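PDB 4XHC: alpha-L-rhamnosidase, which probably hydrolyses terminal alpha-L-rhamnosyl groups from rhamnose-containing glycosides, as a family 78 glycoside hydrolase that binds rhamnose. Local coordinates for residues 252-257 with 265-270; 306-311 with 326-331; 314-319 with 386-391. All coordinates share one frame; numbering follows the deposited sequence.

All three contacts join helices of the six-hairpin glycosidase domain, and their centres lie progressively farther from the centre of the chain, at about 13, 21 and 26 Å. Contacts 1 and 2 are buried, whereas contact 3 is partly buried and has an arginine at its solvent side. Contacts 2 and 3 share helix 302-319, which also touches contact 1 through Y315. None of the three has a hydrogen bond across its segments: contact 1 sets a valine against an alanine and an amide, contact 2 a methyl over an aromatic face, and contact 3 a leucine methyl against an arginine chain. W329 and E390 link contacts 2 and 3 by a probable hydrogen bond.

Contact 1 of 3, residues 252-257 with 265-270; sequences LQALVN and DLVRRC
V267 turns both of its methyl groups toward helix 247-259, where A254 and N257, one turn apart, receive them. CG2 does most of the touching: it lies 4.0 Å from A254 CB and 3.8 Å from N257 ND2, so one methyl bridges an apolar and a polar neighbour. CG1 also approaches the alanine, with 4.2 Å between V267 CG1 and A254 CB. The valine rotamer explains this division, because chi1 of 179° sets CG1 opposite the backbone N and leaves CG2 beside that N, on the side facing N257. With only a methyl side chain at A254, A254 CA and V267 CA are 6.4 Å apart, consistent with close packing of the helices. These are two antiparallel helices, consecutive in the chain, of the six-hairpin glycosidase domain, whose fold in this family is an (alpha/alpha)6 barrel; D249, farther back on helix 247-259, belongs to the rhamnose pocket. N257 has an extended first torsion (chi1 176°) that carries its amide out across the gap, where it passes alongside V267 with the two side chains pointing opposite ways. Both amide atoms hydrogen-bond close by in the chain, OD1 accepting from R263 N, so ND2 meets the valine methyl in plain van der Waals contact. On its other flank V267 CG1 packs against the ring of Y315, 3.8 Å from Y315 CD1, in helix 302-319.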
ATOM      1  N   LEU A 252     -21.468 -28.953   6.320  1.00 51.79           N
ATOM      2  CA  LEU A 252     -21.917 -29.111   4.939  1.00 52.79           C
ATOM      3  C   LEU A 252     -20.755 -29.403   4.000  1.00 53.42           C
ATOM      4  O   LEU A 252     -20.867 -30.244   3.107  1.00 54.23           O
ATOM      5  CB  LEU A 252     -22.692 -27.875   4.482  1.00 52.65           C
ATOM      6  CG  LEU A 252     -24.210 -27.956   4.678  1.00 53.64           C
ATOM      7  CD1 LEU A 252     -24.601 -28.524   6.033  1.00 55.28           C
ATOM      8  CD2 LEU A 252     -24.830 -26.588   4.484  1.00 52.98           C
ATOM      9  N   GLN A 253     -19.636 -28.727   4.216  1.00 52.25           N
ATOM     10  CA  GLN A 253     -18.463 -28.954   3.392  1.00 53.90           C
ATOM     11  C   GLN A 253     -17.977 -30.391   3.480  1.00 53.98           C
ATOM     12  O   GLN A 253     -17.573 -30.969   2.476  1.00 53.65           O
ATOM     13  CB  GLN A 253     -17.339 -27.989   3.769  1.00 55.74           C
ATOM     14  CG  GLN A 253     -17.672 -26.545   3.442  1.00 56.86           C
ATOM     15  CD  GLN A 253     -16.483 -25.614   3.554  1.00 57.78           C
ATOM     16  OE1 GLN A 253     -15.412 -25.898   3.035  1.00 59.29           O
ATOM     17  NE2 GLN A 253     -16.685 -24.472   4.197  1.00 57.77           N
ATOM     18  N   ALA A 254     -18.025 -30.971   4.675  1.00 54.27           N
ATOM     19  CA  ALA A 254     -17.594 -32.360   4.860  1.00 55.18           C
ATOM     20  C   ALA A 254     -18.430 -33.341   4.040  1.00 54.63           C
ATOM     21  O   ALA A 254     -17.909 -34.328   3.538  1.00 56.24           O
ATOM     22  CB  ALA A 254     -17.613 -32.742   6.335  1.00 54.69           C
ATOM     23  N   LEU A 255     -19.723 -33.074   3.909  1.00 54.34           N
ATOM     24  CA  LEU A 255     -20.586 -33.937   3.105  1.00 55.84           C
ATOM     25  C   LEU A 255     -20.155 -33.930   1.641  1.00 55.50           C
ATOM     26  O   LEU A 255     -20.113 -34.971   1.004  1.00 54.92           O
ATOM     27  CB  LEU A 255     -22.057 -33.499   3.204  1.00 55.88           C
ATOM     28  CG  LEU A 255     -22.831 -33.790   4.491  1.00 56.01           C
ATOM     29  CD1 LEU A 255     -24.255 -33.253   4.369  1.00 54.92           C
ATOM     30  CD2 LEU A 255     -22.843 -35.279   4.817  1.00 57.26           C
ATOM     31  N   VAL A 256     -19.850 -32.748   1.113  1.00 54.73           N
ATOM     32  CA  VAL A 256     -19.505 -32.614  -0.297  1.00 55.49           C
ATOM     33  C   VAL A 256     -18.128 -33.222  -0.545  1.00 56.44           C
ATOM     34  O   VAL A 256     -17.917 -33.930  -1.523  1.00 56.65           O
ATOM     35  CB  VAL A 256     -19.531 -31.139  -0.751  1.00 55.75           C
ATOM     36  CG1 VAL A 256     -19.266 -31.026  -2.248  1.00 56.01           C
ATOM     37  CG2 VAL A 256     -20.867 -30.495  -0.396  1.00 55.59           C
ATOM     38  N   ASN A 257     -17.200 -32.951   0.365  1.00 56.56           N
ATOM     39  CA  ASN A 257     -15.872 -33.537   0.317  1.00 59.37           C
ATOM     40  C   ASN A 257     -15.936 -35.059   0.177  1.00 62.26           C
ATOM     41  O   ASN A 257     -15.186 -35.658  -0.588  1.00 66.62           O
ATOM     42  CB  ASN A 257     -15.108 -33.159   1.585  1.00 59.34           C
ATOM     43  CG  ASN A 257     -13.744 -33.810   1.663  1.00 60.95           C
ATOM     44  OD1 ASN A 257     -12.862 -33.525   0.862  1.00 60.48           O
ATOM     45  ND2 ASN A 257     -13.572 -34.703   2.627  1.00 62.77           N
ATOM     46  N   ASP A 265      -8.687 -36.703   6.056  1.00 71.10           N
ATOM     47  CA  ASP A 265      -7.673 -36.135   6.945  1.00 72.62           C
ATOM     48  C   ASP A 265      -7.978 -34.676   7.313  1.00 68.86           C
ATOM     49  O   ASP A 265      -7.688 -34.233   8.424  1.00 66.50           O
ATOM     50  CB  ASP A 265      -6.262 -36.260   6.327  1.00 77.02           C
ATOM     51  CG  ASP A 265      -6.171 -35.683   4.908  1.00 79.38           C
ATOM     52  OD1 ASP A 265      -6.939 -36.120   4.030  1.00 81.71           O
ATOM     53  OD2 ASP A 265      -5.322 -34.802   4.664  1.00 80.30           O
ATOM     54  N   LEU A 266      -8.561 -33.933   6.382  1.00 67.61           N
ATOM     55  CA  LEU A 266      -8.853 -32.527   6.616  1.00 66.80           C
ATOM     56  C   LEU A 266     -10.090 -32.331   7.493  1.00 62.68           C
ATOM     57  O   LEU A 266     -10.162 -31.382   8.267  1.00 59.44           O
ATOM     58  CB  LEU A 266      -9.005 -31.793   5.277  1.00 69.45           C
ATOM     59  CG  LEU A 266      -9.095 -30.268   5.360  1.00 69.59           C
ATOM     60  CD1 LEU A 266      -7.868 -29.682   6.044  1.00 71.08           C
ATOM     61  CD2 LEU A 266      -9.288 -29.669   3.975  1.00 71.33           C
ATOM     62  N   VAL A 267     -11.066 -33.224   7.368  1.00 63.11           N
ATOM     63  CA  VAL A 267     -12.249 -33.205   8.246  1.00 60.28           C
ATOM     64  C   VAL A 267     -11.822 -33.544   9.670  1.00 59.00           C
ATOM     65  O   VAL A 267     -12.267 -32.941  10.638  1.00 58.36           O
ATOM     66  CB  VAL A 267     -13.337 -34.206   7.788  1.00 59.53           C
ATOM     67  CG1 VAL A 267     -14.530 -34.174   8.731  1.00 57.42           C
ATOM     68  CG2 VAL A 267     -13.781 -33.890   6.366  1.00 60.43           C
ATOM     69  N   ARG A 268     -10.941 -34.521   9.772  1.00 61.44           N
ATOM     70  CA  ARG A 268     -10.366 -34.931  11.046  1.00 62.88           C
ATOM     71  C   ARG A 268      -9.592 -33.800  11.707  1.00 61.94           C
ATOM     72  O   ARG A 268      -9.735 -33.581  12.902  1.00 60.24           O
ATOM     73  CB  ARG A 268      -9.430 -36.112  10.813  1.00 65.32           C
ATOM     74  CG  ARG A 268      -8.947 -36.790  12.068  1.00 66.34           C
ATOM     75  CD  ARG A 268      -7.987 -37.894  11.690  1.00 69.38           C
ATOM     76  NE  ARG A 268      -7.430 -38.517  12.880  1.00 70.75           N
ATOM     77  CZ  ARG A 268      -6.210 -39.034  12.958  1.00 73.30           C
ATOM     78  NH1 ARG A 268      -5.387 -39.001  11.912  1.00 73.99           N
ATOM     79  NH2 ARG A 268      -5.808 -39.584  14.096  1.00 74.88           N
ATOM     80  N   ARG A 269      -8.776 -33.090  10.921  1.00 62.24           N
ATOM     81  CA  ARG A 269      -8.014 -31.941  11.421  1.00 61.40           C
ATOM     82  C   ARG A 269      -8.956 -30.886  12.008  1.00 59.33           C
ATOM     83  O   ARG A 269      -8.705 -30.328  13.076  1.00 56.63           O
ATOM     84  CB  ARG A 269      -7.161 -31.327  10.300  1.00 62.58           C
ATOM     85  CG  ARG A 269      -6.593 -29.944  10.621  1.00 62.39           C
ATOM     86  CD  ARG A 269      -5.590 -29.481   9.578  1.00 64.09           C
ATOM     87  NE  ARG A 269      -5.434 -28.026   9.568  1.00 64.11           N
ATOM     88  CZ  ARG A 269      -4.646 -27.326  10.388  1.00 65.85           C
ATOM     89  NH1 ARG A 269      -3.910 -27.916  11.330  1.00 67.24           N
ATOM     90  NH2 ARG A 269      -4.592 -26.007  10.265  1.00 66.11           N
ATOM     91  N   CYS A 270     -10.053 -30.637  11.305  1.00 59.22           N
ATOM     92  CA  CYS A 270     -10.970 -29.582  11.692  1.00 59.24           C
ATOM     93  C   CYS A 270     -11.802 -29.993  12.903  1.00 56.73           C
ATOM     94  O   CYS A 270     -12.112 -29.153  13.744  1.00 55.18           O
ATOM     95  CB  CYS A 270     -11.808 -29.128  10.484  1.00 60.96           C
ATOM     96  SG  CYS A 270     -10.786 -28.254   9.231  1.00 68.82           S
TER

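Contact 2 of 3, residues 306-311 with 326-331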
ATOM      1  N   LEU A 306     -23.868 -27.932  18.856  1.00 47.48           N
ATOM      2  CA  LEU A 306     -24.509 -29.228  18.650  1.00 47.60           C
ATOM      3  C   LEU A 306     -24.089 -29.913  17.351  1.00 47.07           C
ATOM      4  O   LEU A 306     -24.110 -31.136  17.272  1.00 48.45           O
ATOM      5  CB  LEU A 306     -26.027 -29.084  18.664  1.00 47.56           C
ATOM      6  CG  LEU A 306     -26.637 -28.884  20.045  1.00 50.02           C
ATOM      7  CD1 LEU A 306     -28.011 -28.242  19.939  1.00 50.43           C
ATOM      8  CD2 LEU A 306     -26.704 -30.204  20.804  1.00 51.77           C
ATOM      9  N   PHE A 307     -23.718 -29.134  16.336  1.00 46.13           N
ATOM     10  CA  PHE A 307     -23.320 -29.704  15.056  1.00 46.40           C
ATOM     11  C   PHE A 307     -22.002 -30.459  15.140  1.00 46.59           C
ATOM     12  O   PHE A 307     -21.716 -31.282  14.274  1.00 47.29           O
ATOM     13  CB  PHE A 307     -23.230 -28.641  13.950  1.00 46.65           C
ATOM     14  CG  PHE A 307     -24.563 -28.094  13.491  1.00 45.99           C
ATOM     15  CD1 PHE A 307     -25.700 -28.883  13.454  1.00 46.75           C
ATOM     16  CD2 PHE A 307     -24.656 -26.785  13.044  1.00 46.79           C
ATOM     17  CE1 PHE A 307     -26.910 -28.361  13.023  1.00 47.85           C
ATOM     18  CE2 PHE A 307     -25.859 -26.260  12.600  1.00 46.48           C
ATOM     19  CZ  PHE A 307     -26.989 -27.048  12.593  1.00 46.67           C
ATOM     20  N   PHE A 308     -21.215 -30.205  16.177  1.00 46.20           N
ATOM     21  CA  PHE A 308     -20.043 -31.029  16.428  1.00 49.33           C
ATOM     22  C   PHE A 308     -20.428 -32.511  16.445  1.00 52.34           C
ATOM     23  O   PHE A 308     -19.704 -33.361  15.912  1.00 55.09           O
ATOM     24  CB  PHE A 308     -19.380 -30.651  17.753  1.00 50.18           C
ATOM     25  CG  PHE A 308     -18.055 -31.321  17.976  1.00 51.45           C
ATOM     26  CD1 PHE A 308     -16.884 -30.740  17.508  1.00 51.77           C
ATOM     27  CD2 PHE A 308     -17.976 -32.540  18.639  1.00 52.27           C
ATOM     28  CE1 PHE A 308     -15.660 -31.360  17.707  1.00 53.03           C
ATOM     29  CE2 PHE A 308     -16.756 -33.163  18.839  1.00 53.20           C
ATOM     30  CZ  PHE A 308     -15.598 -32.572  18.375  1.00 53.51           C
ATOM     31  N   VAL A 309     -21.579 -32.818  17.035  1.00 52.64           N
ATOM     32  CA  VAL A 309     -22.038 -34.195  17.113  1.00 55.56           C
ATOM     33  C   VAL A 309     -22.294 -34.756  15.723  1.00 56.58           C
ATOM     34  O   VAL A 309     -21.870 -35.882  15.425  1.00 58.01           O
ATOM     35  CB  VAL A 309     -23.335 -34.335  17.931  1.00 56.10           C
ATOM     36  CG1 VAL A 309     -23.795 -35.788  17.964  1.00 57.02           C
ATOM     37  CG2 VAL A 309     -23.139 -33.801  19.341  1.00 57.42           C
ATOM     38  N   ASP A 310     -22.994 -33.994  14.880  1.00 54.45           N
ATOM     39  CA  ASP A 310     -23.368 -34.517  13.566  1.00 55.92           C
ATOM     40  C   ASP A 310     -22.140 -34.645  12.653  1.00 57.19           C
ATOM     41  O   ASP A 310     -22.045 -35.599  11.877  1.00 59.47           O
ATOM     42  CB  ASP A 310     -24.480 -33.687  12.908  1.00 54.43           C
ATOM     43  CG  ASP A 310     -25.121 -34.398  11.691  1.00 55.29           C
ATOM     44  OD1 ASP A 310     -25.438 -35.613  11.748  1.00 55.89           O
ATOM     45  OD2 ASP A 310     -25.305 -33.726  10.661  1.00 52.54           O
ATOM     46  N   VAL A 311     -21.191 -33.718  12.767  1.00 55.38           N
ATOM     47  CA  VAL A 311     -19.953 -33.826  11.992  1.00 55.72           C
ATOM     48  C   VAL A 311     -19.173 -35.081  12.387  1.00 56.44           C
ATOM     49  O   VAL A 311     -18.657 -35.783  11.520  1.00 57.97           O
ATOM     50  CB  VAL A 311     -19.042 -32.586  12.142  1.00 54.68           C
ATOM     51  CG1 VAL A 311     -17.745 -32.790  11.369  1.00 55.50           C
ATOM     52  CG2 VAL A 311     -19.756 -31.338  11.642  1.00 53.04           C
ATOM     53  N   ARG A 326     -13.916 -42.376  19.047  1.00 72.59           N
ATOM     54  CA  ARG A 326     -13.829 -42.695  20.471  1.00 75.97           C
ATOM     55  C   ARG A 326     -13.117 -41.595  21.259  1.00 73.33           C
ATOM     56  O   ARG A 326     -13.528 -41.267  22.359  1.00 74.03           O
ATOM     57  CB  ARG A 326     -13.117 -44.039  20.690  1.00 82.85           C
ATOM     58  CG  ARG A 326     -12.856 -44.399  22.153  1.00 86.31           C
ATOM     59  CD  ARG A 326     -12.188 -45.757  22.281  1.00 91.11           C
ATOM     60  NE  ARG A 326     -13.126 -46.840  21.979  1.00 95.69           N
ATOM     61  CZ  ARG A 326     -13.142 -47.588  20.867  1.00 97.37           C
ATOM     62  NH1 ARG A 326     -12.256 -47.413  19.883  1.00 95.40           N
ATOM     63  NH2 ARG A 326     -14.069 -48.539  20.746  1.00 99.32           N
ATOM     64  N   GLU A 327     -12.044 -41.042  20.712  1.00 72.40           N
ATOM     65  CA  GLU A 327     -11.282 -40.012  21.421  1.00 71.41           C
ATOM     66  C   GLU A 327     -12.091 -38.718  21.584  1.00 68.03           C
ATOM     67  O   GLU A 327     -12.035 -38.067  22.626  1.00 67.55           O
ATOM     68  CB  GLU A 327      -9.948 -39.742  20.705  1.00 72.65           C
ATOM     69  CG  GLU A 327      -8.953 -38.949  21.551  1.00 74.48           C
ATOM     70  CD  GLU A 327      -7.533 -38.951  20.999  1.00 75.60           C
ATOM     71  OE1 GLU A 327      -7.302 -38.374  19.910  1.00 75.25           O
ATOM     72  OE2 GLU A 327      -6.638 -39.501  21.678  1.00 77.08           O
ATOM     73  N   LEU A 328     -12.867 -38.370  20.564  1.00 65.09           N
ATOM     74  CA  LEU A 328     -13.601 -37.116  20.562  1.00 63.41           C
ATOM     75  C   LEU A 328     -15.041 -37.208  21.067  1.00 62.18           C
ATOM     76  O   LEU A 328     -15.717 -36.181  21.171  1.00 60.64           O
ATOM     77  CB  LEU A 328     -13.588 -36.517  19.148  1.00 63.14           C
ATOM     78  CG  LEU A 328     -12.210 -36.072  18.639  1.00 63.14           C
ATOM     79  CD1 LEU A 328     -12.341 -35.347  17.309  1.00 61.49           C
ATOM     80  CD2 LEU A 328     -11.504 -35.184  19.654  1.00 63.51           C
ATOM     81  N   TRP A 329     -15.511 -38.416  21.373  1.00 62.76           N
ATOM     82  CA  TRP A 329     -16.876 -38.607  21.871  1.00 60.98           C
ATOM     83  C   TRP A 329     -17.190 -37.743  23.108  1.00 59.47           C
ATOM     84  O   TRP A 329     -18.229 -37.093  23.143  1.00 58.43           O
ATOM     85  CB  TRP A 329     -17.160 -40.093  22.126  1.00 64.35           C
ATOM     86  CG  TRP A 329     -18.294 -40.362  23.080  1.00 65.94           C
ATOM     87  CD1 TRP A 329     -18.210 -40.976  24.293  1.00 67.70           C
ATOM     88  CD2 TRP A 329     -19.674 -40.019  22.895  1.00 64.71           C
ATOM     89  NE1 TRP A 329     -19.451 -41.035  24.876  1.00 68.34           N
ATOM     90  CE2 TRP A 329     -20.365 -40.455  24.038  1.00 66.15           C
ATOM     91  CE3 TRP A 329     -20.386 -39.379  21.875  1.00 63.59           C
ATOM     92  CZ2 TRP A 329     -21.738 -40.282  24.191  1.00 66.16           C
ATOM     93  CZ3 TRP A 329     -21.748 -39.198  22.031  1.00 63.83           C
ATOM     94  CH2 TRP A 329     -22.411 -39.650  23.183  1.00 64.89           C
ATOM     95  N   PRO A 330     -16.305 -37.732  24.121  1.00 60.06           N
ATOM     96  CA  PRO A 330     -16.562 -36.849  25.267  1.00 58.97           C
ATOM     97  C   PRO A 330     -16.829 -35.391  24.902  1.00 56.69           C
ATOM     98  O   PRO A 330     -17.682 -34.764  25.522  1.00 56.64           O
ATOM     99  CB  PRO A 330     -15.287 -36.984  26.103  1.00 61.20           C
ATOM    100  CG  PRO A 330     -14.801 -38.370  25.817  1.00 62.40           C
ATOM    101  CD  PRO A 330     -15.190 -38.667  24.390  1.00 61.75           C
ATOM    102  N   THR A 331     -16.123 -34.851  23.910  1.00 56.35           N
ATOM    103  CA  THR A 331     -16.410 -33.493  23.440  1.00 54.63           C
ATOM    104  C   THR A 331     -17.861 -33.410  22.913  1.00 54.43           C
ATOM    105  O   THR A 331     -18.613 -32.505  23.285  1.00 52.91           O
ATOM    106  CB  THR A 331     -15.397 -33.011  22.359  1.00 54.34           C
ATOM    107  OG1 THR A 331     -14.087 -32.897  22.922  1.00 54.64           O
ATOM    108  CG2 THR A 331     -15.767 -31.638  21.815  1.00 53.07           C
TER
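F308 meets T331 across the two helices, and it is the residue of 306-311 through which nearly all of the contact passes. Before it in sequence, L306 packs farther along helix 322-340 on A339, and F307 faces away, toward R251, in a cation-pi pair. At F308 a chi1 of -171° swings the ring out toward 326-331. T331 CG2 then sits over one face, 3.8 Å from the centroid of the F308 ring and 26° off its normal, which is CH-pi geometry. The methyl is displaced toward the rim, with T331 CG2 3.5 Å from F308 CE2, and the two side chains cross at about a right angle. In the plane of the ring, at its edge, the carbonyl L328 O lies 4.0 Å from F308 CE2. L328 adds a looser apolar touch, CD1 being 4.4 Å from F308 CZ. Next come V309, which packs on A332 and V336, and D310, which forms a salt bridge with R251. The second helix is kinked at P330 and T331. Helices 302-319 and 322-340 run in roughly opposite senses and pack side by side, consistent with the (alpha/alpha)6 barrel of this glycosidase domain.

Contact 3 of 3, residues 314-319 with 386-391; sequences NYLQSA and AERFEP
L316 lays its CD2 methyl against the side chain of R388, touching the aliphatic part and the first nitrogen of the head group: L316 CD2 is 3.8 Å from R388 CD and 3.7 Å from R388 NE. The same methyl comes to 4.5 Å from F389 CZ, so a single branch of the leucine serves two consecutive residues of helix 368-389. The first torsion of the leucine, with CG opposite the backbone N (chi1 -179°), sends the side chain toward the other helix. R388 answers with a chain fully extended from CG to NE, and the two side chains pass each other at a slant. The backbones stay well apart, L316 CA and R388 CA being 11.2 Å from each other, so side chains alone span the gap. Within the second segment, R388 CB lies 3.9 Å above the plane of the F389 ring, over its centre. F389 also packs on M322, A325 and R326 of helix 322-340, which places the contact where three helices of the six-hairpin domain come together near the end of helix 368-389; E390 is already out of helical conformation. Beside L316, the amide of Q317 comes near the arginine head group without bonding to it, Q317 NE2 standing 4.6 Å from R388 NH2. Across the segments no hydrogen bond or salt bridge forms. The chemistry therefore implies van der Waals contact alone: L316 CD2 rests on R388 CD and NE and, more loosely, on F389 CZ, which probably gives the buried leucine some apolar cover, without the charge of the exposed arginine being paired with 314-319.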
ATOM      1  N   ASN A 314     -21.071 -38.161  10.954  1.00 57.44           N
ATOM      2  CA  ASN A 314     -20.870 -38.284   9.486  1.00 58.12           C
ATOM      3  C   ASN A 314     -19.438 -38.699   9.110  1.00 58.40           C
ATOM      4  O   ASN A 314     -19.233 -39.412   8.118  1.00 57.42           O
ATOM      5  CB  ASN A 314     -21.214 -36.979   8.744  1.00 57.17           C
ATOM      6  CG  ASN A 314     -22.686 -36.581   8.859  1.00 56.98           C
ATOM      7  OD1 ASN A 314     -23.580 -37.419   8.912  1.00 58.91           O
ATOM      8  ND2 ASN A 314     -22.935 -35.280   8.891  1.00 56.27           N
ATOM      9  N   TYR A 315     -18.466 -38.242   9.910  1.00 57.56           N
ATOM     10  CA  TYR A 315     -17.047 -38.573   9.718  1.00 58.69           C
ATOM     11  C   TYR A 315     -16.772 -40.047  10.000  1.00 60.74           C
ATOM     12  O   TYR A 315     -15.996 -40.687   9.282  1.00 61.89           O
ATOM     13  CB  TYR A 315     -16.133 -37.701  10.601  1.00 58.54           C
ATOM     14  CG  TYR A 315     -14.685 -38.154  10.576  1.00 60.88           C
ATOM     15  CD1 TYR A 315     -13.862 -37.871   9.483  1.00 61.84           C
ATOM     16  CD2 TYR A 315     -14.146 -38.895  11.628  1.00 62.64           C
ATOM     17  CE1 TYR A 315     -12.539 -38.305   9.442  1.00 63.86           C
ATOM     18  CE2 TYR A 315     -12.823 -39.330  11.595  1.00 65.24           C
ATOM     19  CZ  TYR A 315     -12.022 -39.036  10.500  1.00 65.12           C
ATOM     20  OH  TYR A 315     -10.713 -39.467  10.465  1.00 65.73           O
ATOM     21  N   LEU A 316     -17.405 -40.579  11.044  1.00 60.50           N
ATOM     22  CA  LEU A 316     -17.313 -41.999  11.337  1.00 63.34           C
ATOM     23  C   LEU A 316     -17.904 -42.845  10.200  1.00 64.82           C
ATOM     24  O   LEU A 316     -17.273 -43.808   9.769  1.00 64.98           O
ATOM     25  CB  LEU A 316     -18.010 -42.317  12.660  1.00 64.64           C
ATOM     26  CG  LEU A 316     -17.982 -43.783  13.118  1.00 67.58           C
ATOM     27  CD1 LEU A 316     -16.547 -44.272  13.273  1.00 70.14           C
ATOM     28  CD2 LEU A 316     -18.767 -43.958  14.411  1.00 67.35           C
ATOM     29  N   GLN A 317     -19.095 -42.477   9.718  1.00 65.53           N
ATOM     30  CA  GLN A 317     -19.773 -43.214   8.633  1.00 69.16           C
ATOM     31  C   GLN A 317     -18.931 -43.297   7.367  1.00 70.71           C
ATOM     32  O   GLN A 317     -18.846 -44.346   6.736  1.00 72.56           O
ATOM     33  CB  GLN A 317     -21.117 -42.561   8.265  1.00 69.77           C
ATOM     34  CG  GLN A 317     -22.222 -42.621   9.324  1.00 71.63           C
ATOM     35  CD  GLN A 317     -22.342 -43.966  10.017  1.00 74.85           C
ATOM     36  OE1 GLN A 317     -22.761 -44.960   9.417  1.00 76.67           O
ATOM     37  NE2 GLN A 317     -21.972 -44.000  11.294  1.00 74.97           N
ATOM     38  N   SER A 318     -18.315 -42.174   7.006  1.00 70.45           N
ATOM     39  CA  SER A 318     -17.594 -42.035   5.743  1.00 70.84           C
ATOM     40  C   SER A 318     -16.138 -42.487   5.780  1.00 71.33           C
ATOM     41  O   SER A 318     -15.666 -43.103   4.834  1.00 73.09           O
ATOM     42  CB  SER A 318     -17.629 -40.583   5.317  1.00 69.52           C
ATOM     43  OG  SER A 318     -17.035 -39.766   6.307  1.00 71.04           O
ATOM     44  N   ALA A 319     -15.426 -42.148   6.852  1.00 70.68           N
ATOM     45  CA  ALA A 319     -14.001 -42.488   6.995  1.00 72.82           C
ATOM     46  C   ALA A 319     -13.748 -43.804   7.742  1.00 76.08           C
ATOM     47  O   ALA A 319     -12.691 -44.401   7.572  1.00 77.96           O
ATOM     48  CB  ALA A 319     -13.266 -41.356   7.693  1.00 71.22           C
ATOM     49  N   ALA A 386     -23.537 -42.923  21.093  1.00 67.80           N
ATOM     50  CA  ALA A 386     -23.564 -43.512  22.434  1.00 70.29           C
ATOM     51  C   ALA A 386     -23.691 -45.032  22.398  1.00 72.65           C
ATOM     52  O   ALA A 386     -23.044 -45.712  23.178  1.00 72.80           O
ATOM     53  CB  ALA A 386     -24.687 -42.909  23.266  1.00 69.65           C
ATOM     54  N   GLU A 387     -24.512 -45.554  21.487  1.00 74.55           N
ATOM     55  CA  GLU A 387     -24.672 -47.003  21.327  1.00 78.16           C
ATOM     56  C   GLU A 387     -23.314 -47.718  21.178  1.00 79.71           C
ATOM     57  O   GLU A 387     -23.144 -48.821  21.687  1.00 83.57           O
ATOM     58  CB  GLU A 387     -25.616 -47.338  20.148  1.00 79.96           C
ATOM     59  CG  GLU A 387     -27.086 -47.586  20.543  1.00 83.15           C
ATOM     60  CD  GLU A 387     -28.111 -47.274  19.437  1.00 84.03           C
ATOM     61  OE1 GLU A 387     -27.796 -47.442  18.239  1.00 84.60           O
ATOM     62  OE2 GLU A 387     -29.255 -46.859  19.762  1.00 83.38           O
ATOM     63  N   ARG A 388     -22.346 -47.077  20.519  1.00 78.26           N
ATOM     64  CA  ARG A 388     -20.997 -47.643  20.342  1.00 78.91           C
ATOM     65  C   ARG A 388     -20.043 -47.386  21.506  1.00 78.26           C
ATOM     66  O   ARG A 388     -19.316 -48.279  21.905  1.00 81.31           O
ATOM     67  CB  ARG A 388     -20.332 -47.077  19.090  1.00 79.51           C
ATOM     68  CG  ARG A 388     -21.090 -47.299  17.799  1.00 80.49           C
ATOM     69  CD  ARG A 388     -20.461 -46.466  16.689  1.00 80.54           C
ATOM     70  NE  ARG A 388     -21.050 -46.751  15.384  1.00 81.13           N
ATOM     71  CZ  ARG A 388     -20.825 -47.856  14.674  1.00 83.62           C
ATOM     72  NH1 ARG A 388     -20.013 -48.812  15.130  1.00 85.64           N
ATOM     73  NH2 ARG A 388     -21.423 -48.005  13.498  1.00 83.61           N
ATOM     74  N   PHE A 389     -20.016 -46.161  22.025  1.00 76.02           N
ATOM     75  CA  PHE A 389     -18.984 -45.753  22.987  1.00 74.79           C
ATOM     76  C   PHE A 389     -19.445 -45.604  24.440  1.00 75.58           C
ATOM     77  O   PHE A 389     -18.605 -45.513  25.334  1.00 75.59           O
ATOM     78  CB  PHE A 389     -18.353 -44.443  22.526  1.00 72.29           C
ATOM     79  CG  PHE A 389     -17.880 -44.471  21.102  1.00 70.72           C
ATOM     80  CD1 PHE A 389     -16.927 -45.392  20.694  1.00 72.34           C
ATOM     81  CD2 PHE A 389     -18.384 -43.577  20.173  1.00 67.82           C
ATOM     82  CE1 PHE A 389     -16.487 -45.419  19.383  1.00 71.98           C
ATOM     83  CE2 PHE A 389     -17.948 -43.599  18.861  1.00 67.59           C
ATOM     84  CZ  PHE A 389     -16.997 -44.521  18.464  1.00 70.00           C
ATOM     85  N   GLU A 390     -20.758 -45.585  24.678  1.00 75.65           N
ATOM     86  CA  GLU A 390     -21.311 -45.445  26.035  1.00 76.32           C
ATOM     87  C   GLU A 390     -22.776 -45.936  26.085  1.00 76.83           C
ATOM     88  O   GLU A 390     -23.695 -45.133  26.246  1.00 75.29           O
ATOM     89  CB  GLU A 390     -21.189 -43.982  26.500  1.00 73.43           C
ATOM     90  CG  GLU A 390     -21.253 -43.781  28.014  1.00 74.78           C
ATOM     91  CD  GLU A 390     -20.959 -42.351  28.447  1.00 73.35           C
ATOM     92  OE1 GLU A 390     -20.258 -41.628  27.718  1.00 73.25           O
ATOM     93  OE2 GLU A 390     -21.430 -41.926  29.518  1.00 73.65           O
ATOM     94  N   PRO A 391     -22.995 -47.262  25.948  1.00 78.32           N
ATOM     95  CA  PRO A 391     -24.346 -47.831  25.760  1.00 78.39           C
ATOM     96  C   PRO A 391     -25.339 -47.451  26.851  1.00 79.21           C
ATOM     97  O   PRO A 391     -26.526 -47.272  26.574  1.00 77.00           O
ATOM     98  CB  PRO A 391     -24.107 -49.341  25.788  1.00 81.03           C
ATOM     99  CG  PRO A 391     -22.666 -49.521  25.489  1.00 81.80           C
ATOM    100  CD  PRO A 391     -21.965 -48.310  26.025  1.00 80.06           C
TER